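Local coordinates for protein beta-L-arabinobiosidase (Bacteroides thetaiotaomicron, PDB 5MQR) that probably acts as a beta-L-arabinobiosidase, a glycoside hydrolase used by a gut bacterium to break down plant pectin, at residues 202-210 and 245-255. Residues are numbered along the deposited sequence; the frame is centred on the assembly and turned at random.
Sequences YFIYYNHGF and WVEEADREDPI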
loop_
_atom_site.group_PDB
_atom_site.type_symbol
_atom_site.label_atom_id
_atom_site.label_comp_id
_atom_site.label_asym_id
_atom_site.label_seq_id
_atom_site.Cartn_x
_atom_site.Cartn_y
_atom_site.Cartn_z
ATOM N N TYR A 202 28.201 9.903 38.444
ATOM C CA TYR A 202 28.501 11.282 38.765
ATOM C C TYR A 202 27.250 12.159 38.656
ATOM O O TYR A 202 26.294 11.827 37.952
ATOM C CB TYR A 202 29.565 11.849 37.830
ATOM C CG TYR A 202 30.874 11.100 37.797
ATOM C CD1 TYR A 202 31.063 10.017 36.927
ATOM C CD2 TYR A 202 31.947 11.499 38.584
ATOM C CE1 TYR A 202 32.273 9.331 36.881
ATOM C CE2 TYR A 202 33.152 10.823 38.539
ATOM C CZ TYR A 202 33.308 9.744 37.687
ATOM O OH TYR A 202 34.505 9.088 37.646
ATOM N N PHE A 203 27.291 13.286 39.354
ATOM C CA PHE A 203 26.337 14.346 39.153
ATOM C C PHE A 203 26.740 15.205 37.959
ATOM O O PHE A 203 27.894 15.619 37.821
ATOM C CB PHE A 203 26.236 15.234 40.383
ATOM C CG PHE A 203 25.293 14.721 41.412
ATOM C CD1 PHE A 203 23.952 15.064 41.363
ATOM C CD2 PHE A 203 25.742 13.893 42.423
ATOM C CE1 PHE A 203 23.071 14.606 42.304
ATOM C CE2 PHE A 203 24.868 13.421 43.378
ATOM C CZ PHE A 203 23.528 13.779 43.320
ATOM N N ILE A 204 25.758 15.475 37.116
ATOM C CA ILE A 204 25.896 16.399 36.007
ATOM C C ILE A 204 25.185 17.753 36.292
ATOM O O ILE A 204 25.540 18.777 35.694
ATOM C CB ILE A 204 25.399 15.738 34.700
ATOM C CG1 ILE A 204 25.839 16.547 33.473
ATOM C CG2 ILE A 204 23.889 15.573 34.691
ATOM C CD1 ILE A 204 25.635 15.844 32.134
ATOM N N TYR A 205 24.194 17.758 37.188
ATOM C CA TYR A 205 23.478 18.976 37.557
ATOM C C TYR A 205 23.077 18.919 39.034
ATOM O O TYR A 205 22.615 17.880 39.516
ATOM C CB TYR A 205 22.236 19.130 36.674
ATOM C CG TYR A 205 21.360 20.306 37.042
ATOM C CD1 TYR A 205 21.589 21.576 36.494
ATOM C CD2 TYR A 205 20.303 20.153 37.954
ATOM C CE1 TYR A 205 20.780 22.661 36.827
ATOM C CE2 TYR A 205 19.485 21.230 38.306
ATOM C CZ TYR A 205 19.716 22.490 37.742
ATOM O OH TYR A 205 18.897 23.559 38.104
ATOM N N TYR A 206 23.268 20.034 39.735
ATOM C CA TYR A 206 22.806 20.177 41.111
ATOM C C TYR A 206 21.656 21.158 41.162
ATOM O O TYR A 206 21.736 22.257 40.585
ATOM C CB TYR A 206 23.902 20.701 42.016
ATOM C CG TYR A 206 25.098 19.793 42.130
ATOM C CD1 TYR A 206 25.038 18.617 42.885
ATOM C CD2 TYR A 206 26.289 20.104 41.489
ATOM C CE1 TYR A 206 26.142 17.780 43.006
ATOM C CE2 TYR A 206 27.402 19.278 41.609
ATOM C CZ TYR A 206 27.324 18.120 42.358
ATOM O OH TYR A 206 28.426 17.315 42.454
ATOM N N ASN A 207 20.592 20.765 41.861
ATOM C CA ASN A 207 19.540 21.697 42.223
ATOM C C ASN A 207 20.089 22.639 43.286
ATOM O O ASN A 207 21.046 22.305 43.988
ATOM C CB ASN A 207 18.292 20.960 42.719
ATOM C CG ASN A 207 17.494 20.325 41.590
ATOM O OD1 ASN A 207 17.543 19.120 41.387
ATOM N ND2 ASN A 207 16.749 21.131 40.868
ATOM N N HIS A 208 19.477 23.815 43.387
ATOM C CA HIS A 208 19.950 24.886 44.281
ATOM C C HIS A 208 20.106 24.361 45.695
ATOM O O HIS A 208 19.259 23.619 46.182
ATOM C CB HIS A 208 19.003 26.110 44.277
ATOM C CG HIS A 208 17.626 25.818 44.799
ATOM N ND1 HIS A 208 17.293 25.907 46.139
ATOM C CD2 HIS A 208 16.504 25.422 44.159
ATOM C CE1 HIS A 208 16.025 25.578 46.296
ATOM N NE2 HIS A 208 15.525 25.284 45.108
ATOM N N GLY A 209 21.211 24.709 46.329
ATOM C CA GLY A 209 21.475 24.274 47.688
ATOM C C GLY A 209 22.278 22.997 47.766
ATOM O O GLY A 209 22.870 22.726 48.804
ATOM N N PHE A 210 22.305 22.213 46.683
ATOM C CA PHE A 210 23.188 21.049 46.594
ATOM C C PHE A 210 24.462 21.338 45.795
ATOM O O PHE A 210 24.469 22.133 44.868
ATOM C CB PHE A 210 22.437 19.847 46.033
ATOM C CG PHE A 210 21.354 19.362 46.948
ATOM C CD1 PHE A 210 20.066 19.879 46.861
ATOM C CD2 PHE A 210 21.632 18.431 47.930
ATOM C CE1 PHE A 210 19.073 19.440 47.716
ATOM C CE2 PHE A 210 20.640 17.994 48.794
ATOM C CZ PHE A 210 19.360 18.497 48.687
ATOM N N TRP A 245 14.950 18.630 30.688
ATOM C CA TRP A 245 15.318 18.750 32.097
ATOM C C TRP A 245 14.461 19.783 32.847
ATOM O O TRP A 245 14.638 19.969 34.043
ATOM C CB TRP A 245 16.773 19.200 32.211
ATOM C CG TRP A 245 17.841 18.157 31.955
ATOM C CD1 TRP A 245 17.704 16.930 31.348
ATOM C CD2 TRP A 245 19.230 18.305 32.253
ATOM N NE1 TRP A 245 18.930 16.298 31.285
ATOM C CE2 TRP A 245 19.882 17.129 31.820
ATOM C CE3 TRP A 245 19.990 19.327 32.841
ATOM C CZ2 TRP A 245 21.257 16.940 31.977
ATOM C CZ3 TRP A 245 21.352 19.144 32.998
ATOM C CH2 TRP A 245 21.976 17.957 32.576
ATOM N N VAL A 246 13.547 20.453 32.154
ATOM C CA VAL A 246 12.818 21.594 32.730
ATOM C C VAL A 246 11.913 21.261 33.921
ATOM O O VAL A 246 11.742 22.096 34.810
ATOM C CB VAL A 246 11.986 22.325 31.661
ATOM C CG1 VAL A 246 10.822 21.438 31.148
ATOM C CG2 VAL A 246 11.505 23.689 32.179
ATOM N N GLU A 247 11.353 20.055 33.954
ATOM C CA GLU A 247 10.466 19.694 35.050
ATOM C C GLU A 247 11.163 19.484 36.381
ATOM O O GLU A 247 10.533 19.725 37.402
ATOM C CB GLU A 247 9.631 18.464 34.722
ATOM C CG GLU A 247 8.678 18.684 33.572
ATOM C CD GLU A 247 7.925 17.423 33.212
ATOM O OE1 GLU A 247 7.179 16.949 34.092
ATOM O OE2 GLU A 247 8.047 16.917 32.065
ATOM N N GLU A 248 12.420 19.012 36.371
ATOM C CA GLU A 248 13.166 18.682 37.607
ATOM C C GLU A 248 14.211 19.725 37.965
ATOM O O GLU A 248 14.530 19.896 39.128
ATOM C CB GLU A 248 13.866 17.330 37.487
ATOM C CG GLU A 248 12.956 16.163 37.141
ATOM C CD GLU A 248 12.696 15.940 35.650
ATOM O OE1 GLU A 248 13.287 16.615 34.780
ATOM O OE2 GLU A 248 11.863 15.055 35.345
ATOM N N ALA A 249 14.758 20.394 36.953
ATOM C CA ALA A 249 15.725 21.463 37.156
ATOM C C ALA A 249 15.120 22.600 37.989
ATOM O O ALA A 249 13.887 22.680 38.112
ATOM C CB ALA A 249 16.194 21.993 35.806
ATOM N N ASP A 250 15.985 23.450 38.557
ATOM C CA ASP A 250 15.564 24.698 39.218
ATOM C C ASP A 250 14.569 25.471 38.338
ATOM O O ASP A 250 14.682 25.484 37.107
ATOM C CB ASP A 250 16.760 25.644 39.503
ATOM C CG ASP A 250 17.650 25.167 40.640
ATOM O OD1 ASP A 250 17.365 24.082 41.189
ATOM O OD2 ASP A 250 18.641 25.873 40.993
ATOM N N ARG A 251 13.615 26.128 38.981
ATOM C CA ARG A 251 12.694 27.010 38.267
ATOM C C ARG A 251 13.482 28.191 37.722
ATOM O O ARG A 251 14.331 28.761 38.414
ATOM C CB ARG A 251 11.547 27.466 39.187
ATOM C CG ARG A 251 10.628 26.325 39.623
ATOM C CD ARG A 251 9.839 25.787 38.435
ATOM N NE ARG A 251 9.189 24.512 38.709
ATOM C CZ ARG A 251 9.729 23.298 38.555
ATOM N NH1 ARG A 251 10.990 23.116 38.126
ATOM N NH2 ARG A 251 8.980 22.243 38.847
ATOM N N GLU A 252 13.245 28.497 36.452
ATOM C CA GLU A 252 13.876 29.647 35.779
ATOM C C GLU A 252 15.400 29.505 35.582
ATOM O O GLU A 252 16.087 30.500 35.341
ATOM C CB GLU A 252 13.520 30.998 36.483
ATOM C CG GLU A 252 12.019 31.288 36.598
ATOM C CD GLU A 252 11.313 31.392 35.239
ATOM O OE1 GLU A 252 11.768 32.160 34.356
ATOM O OE2 GLU A 252 10.292 30.706 35.032
ATOM N N ASP A 253 15.917 28.275 35.633
ATOM C CA ASP A 253 17.355 28.047 35.455
ATOM C C ASP A 253 17.768 28.537 34.065
ATOM O O ASP A 253 17.149 28.130 33.079
ATOM C CB ASP A 253 17.731 26.563 35.599
ATOM C CG ASP A 253 19.230 26.356 35.886
ATOM O OD1 ASP A 253 20.077 26.747 35.045
ATOM O OD2 ASP A 253 19.551 25.799 36.961
ATOM N N PRO A 254 18.800 29.405 33.991
ATOM C CA PRO A 254 19.354 29.922 32.727
ATOM C C PRO A 254 19.640 28.877 31.642
ATOM O O PRO A 254 19.440 29.172 30.477
ATOM C CB PRO A 254 20.673 30.580 33.168
ATOM C CG PRO A 254 20.439 30.993 34.573
ATOM C CD PRO A 254 19.467 30.011 35.165
ATOM N N ILE A 255 20.080 27.669 32.006
ATOM C CA ILE A 255 20.430 26.632 30.994
ATOM C C ILE A 255 19.237 26.035 30.233
ATOM O O ILE A 255 19.439 25.335 29.228
ATOM C CB ILE A 255 21.260 25.458 31.596
ATOM C CG1 ILE A 255 20.382 24.547 32.487
ATOM C CG2 ILE A 255 22.502 25.987 32.317
ATOM C CD1 ILE A 255 21.158 23.560 33.346
HETATM O O HOH W 1 21.186 24.891 40.859
#
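Tyr-205 reaches across to the loop 245-255 and ties it down with a phenol that both gives and accepts a hydrogen bond, an example of how one buried hydroxyl can pin an irregular loop to an edge strand. Its OH donates to Asp-253 OD2 at 2.6 Å, arriving from above the carboxylate plane, and accepts from the backbone N of Asp-250 at 2.9 Å. The other oxygen of Asp-253 closes an Asx turn by taking the N-H of Ile-255 on its anti lone pair, which helps to fix the carboxylate for the tyrosine. With CG anti to the backbone N (chi1 176°), the phenol ring extends into the loop, where Ile-255 CD1 packs 3.6 Å from Tyr-205 CE1 and the indole of Trp-245 turns an edge toward its face in an offset edge-to-face pair, planes 61° apart. Ile-204 CG2 adds to this apolar end, 3.7 Å from Trp-245 CH2. A phenylalanine at Tyr-205 lacks the hydroxyl and would probably leave the Asp-250 N-H and Asp-253 OD2 without their shared partner.

Against this close packing, the side toward exposed His-208 is polar and wetter. Asp-250 OD1 is gripped twice, on its anti side by Asn-207 ND2 (3.0 Å) and on its syn lone pair by the backbone N of His-208 (3.1 Å). The second N-H of the Asn-207 amide goes to Glu-248 O, and one water bridges Asp-250 OD2 to Tyr-206 O.

The contact lies in the predicted N-terminal beta-propeller region, fastening the loop to strand 202-206, an edge strand of a four-stranded antiparallel sheet. Tyr-205 and Ile-204 form a classic beta bulge opposite Arg-187 of strand 186-192, the Arg-187 side chain also makes a cation-pi contact with Trp-245, and helix 226-236 packs against Ile-204 and Trp-245.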